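Local atomic coordinates of aminotransferase, class I (Staphylococcus aureus, PDB entry 2O1B), a protein that probably transfers amino groups between amino acids and 2-oxo acids with the help of pyridoxal 5'-phosphate, as class I aminotransferases do. Residues A27-S32 with V150-G155. Numbering follows the deposited sequence.
Sequences ANIPDS and VLLADG
Ile29 projects from the 27-32 loop toward the last turn of helix 146-152, its ethyl arm running alongside Leu151 to the end of Leu152. Two separations trace that path: Ile29 CG1 lies 4.2 Å from Leu151 CB, and farther out Ile29 CD1 comes to 3.7 Å from Leu152 CD2. The extended arm (chi2 172°) carries CD1 past the first leucine; Ile29 and Leu151 slide by each other in opposite directions, whereas Ile29 meets Leu152 at about a right angle. Leu151 supplies the return bump. Its CD1 enters a shallow hollow walled by Ile29 CG1, Asn28 O and Pro30 CD, each 4.2 Å from Leu151 CD1. Just beyond these leucines the helix closes in a Schellman motif: Gly155 N bonds to Val150 O at 2.9 Å, Asp154 N bonds to Leu151 O at 3.1 Å, and Asp154, the C-prime residue, has positive phi (56°). The turn then runs into strand 156-161, at the margin of the seven-stranded mixed sheet of the aminotransferase fold. Asp154 OD1 forms a salt bridge with Lys25 of helix 24-27, which leads into the 27-32 loop. The same loop also meets the second subunit, where Lys277 NZ of that chain donates a hydrogen bond to Ile29 O and forms a salt bridge with Asp31 OD1.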
loop_
_atom_site.group_PDB
_atom_site.type_symbol
_atom_site.label_atom_id
_atom_site.label_comp_id
_atom_site.label_asym_id
_atom_site.label_seq_id
_atom_site.Cartn_x
_atom_site.Cartn_y
_atom_site.Cartn_z
ATOM N N ALA A 27 7.558 -11.283 -13.575
ATOM C CA ALA A 27 7.625 -12.670 -14.025
ATOM C C ALA A 27 8.647 -13.482 -13.234
ATOM O O ALA A 27 8.455 -14.681 -12.995
ATOM C CB ALA A 27 7.960 -12.717 -15.512
ATOM N N ASN A 28 9.737 -12.829 -12.842
ATOM C CA ASN A 28 10.785 -13.472 -12.045
ATOM C C ASN A 28 10.299 -13.950 -10.684
ATOM O O ASN A 28 10.819 -14.929 -10.157
ATOM C CB ASN A 28 11.977 -12.533 -11.854
ATOM C CG ASN A 28 13.073 -12.769 -12.868
ATOM O OD1 ASN A 28 12.905 -12.508 -14.060
ATOM N ND2 ASN A 28 14.208 -13.268 -12.398
ATOM N N ILE A 29 9.290 -13.275 -10.135
ATOM C CA ILE A 29 8.904 -13.474 -8.734
ATOM C C ILE A 29 8.070 -14.738 -8.492
ATOM O O ILE A 29 6.952 -14.845 -8.992
ATOM C CB ILE A 29 8.222 -12.219 -8.132
ATOM C CG1 ILE A 29 9.104 -10.984 -8.378
ATOM C CG2 ILE A 29 7.977 -12.424 -6.636
ATOM C CD1 ILE A 29 8.465 -9.651 -8.007
ATOM N N PRO A 30 8.616 -15.694 -7.711
ATOM C CA PRO A 30 7.870 -16.910 -7.391
ATOM C C PRO A 30 6.575 -16.544 -6.711
ATOM O O PRO A 30 6.546 -15.614 -5.912
ATOM C CB PRO A 30 8.794 -17.666 -6.418
ATOM C CG PRO A 30 9.819 -16.684 -5.979
ATOM C CD PRO A 30 9.955 -15.691 -7.095
ATOM N N ASP A 31 5.501 -17.251 -7.046
ATOM C CA ASP A 31 4.202 -16.952 -6.461
ATOM C C ASP A 31 4.268 -16.951 -4.943
ATOM O O ASP A 31 5.035 -17.704 -4.348
ATOM C CB ASP A 31 3.139 -17.942 -6.947
ATOM C CG ASP A 31 2.598 -17.593 -8.327
ATOM O OD1 ASP A 31 3.076 -16.613 -8.944
ATOM O OD2 ASP A 31 1.685 -18.304 -8.797
ATOM N N SER A 32 3.472 -16.081 -4.329
ATOM C CA SER A 32 3.298 -16.091 -2.892
ATOM C C SER A 32 2.814 -17.482 -2.504
ATOM O O SER A 32 1.687 -17.874 -2.823
ATOM C CB SER A 32 2.291 -15.025 -2.469
ATOM O OG SER A 32 2.142 -15.005 -1.060
ATOM N N VAL A 150 13.614 -7.709 -2.823
ATOM C CA VAL A 150 14.946 -7.693 -3.446
ATOM C C VAL A 150 14.831 -7.731 -4.979
ATOM O O VAL A 150 15.454 -6.919 -5.680
ATOM C CB VAL A 150 15.841 -8.843 -2.933
ATOM C CG1 VAL A 150 17.224 -8.729 -3.523
ATOM C CG2 VAL A 150 15.917 -8.827 -1.402
ATOM N N LEU A 151 14.011 -8.652 -5.493
ATOM C CA LEU A 151 13.831 -8.827 -6.940
ATOM C C LEU A 151 13.155 -7.630 -7.585
ATOM O O LEU A 151 13.448 -7.290 -8.733
ATOM C CB LEU A 151 13.040 -10.110 -7.259
ATOM C CG LEU A 151 13.696 -11.451 -6.940
ATOM C CD1 LEU A 151 12.775 -12.605 -7.286
ATOM C CD2 LEU A 151 15.035 -11.619 -7.697
ATOM N N LEU A 152 12.243 -6.998 -6.851
ATOM C CA LEU A 152 11.559 -5.806 -7.356
ATOM C C LEU A 152 12.517 -4.631 -7.513
ATOM O O LEU A 152 12.231 -3.704 -8.263
ATOM C CB LEU A 152 10.389 -5.409 -6.448
ATOM C CG LEU A 152 9.111 -6.240 -6.642
ATOM C CD1 LEU A 152 8.118 -6.031 -5.472
ATOM C CD2 LEU A 152 8.462 -5.940 -7.994
ATOM N N ALA A 153 13.638 -4.684 -6.793
ATOM C CA ALA A 153 14.688 -3.665 -6.864
ATOM C C ALA A 153 15.907 -4.097 -7.691
ATOM O O ALA A 153 16.957 -3.456 -7.630
ATOM C CB ALA A 153 15.125 -3.283 -5.453
ATOM N N ASP A 154 15.765 -5.178 -8.458
ATOM C CA ASP A 154 16.854 -5.756 -9.271
ATOM C C ASP A 154 18.100 -6.123 -8.458
ATOM O O ASP A 154 19.220 -6.144 -8.987
ATOM C CB ASP A 154 17.234 -4.838 -10.439
ATOM C CG ASP A 154 16.112 -4.680 -11.454
ATOM O OD1 ASP A 154 15.433 -3.630 -11.424
ATOM O OD2 ASP A 154 15.910 -5.603 -12.279
ATOM N N GLY A 155 17.912 -6.412 -7.174
ATOM C CA GLY A 155 19.013 -6.836 -6.332
ATOM C C GLY A 155 19.280 -8.315 -6.504
ATOM O O GLY A 155 18.513 -9.017 -7.168
#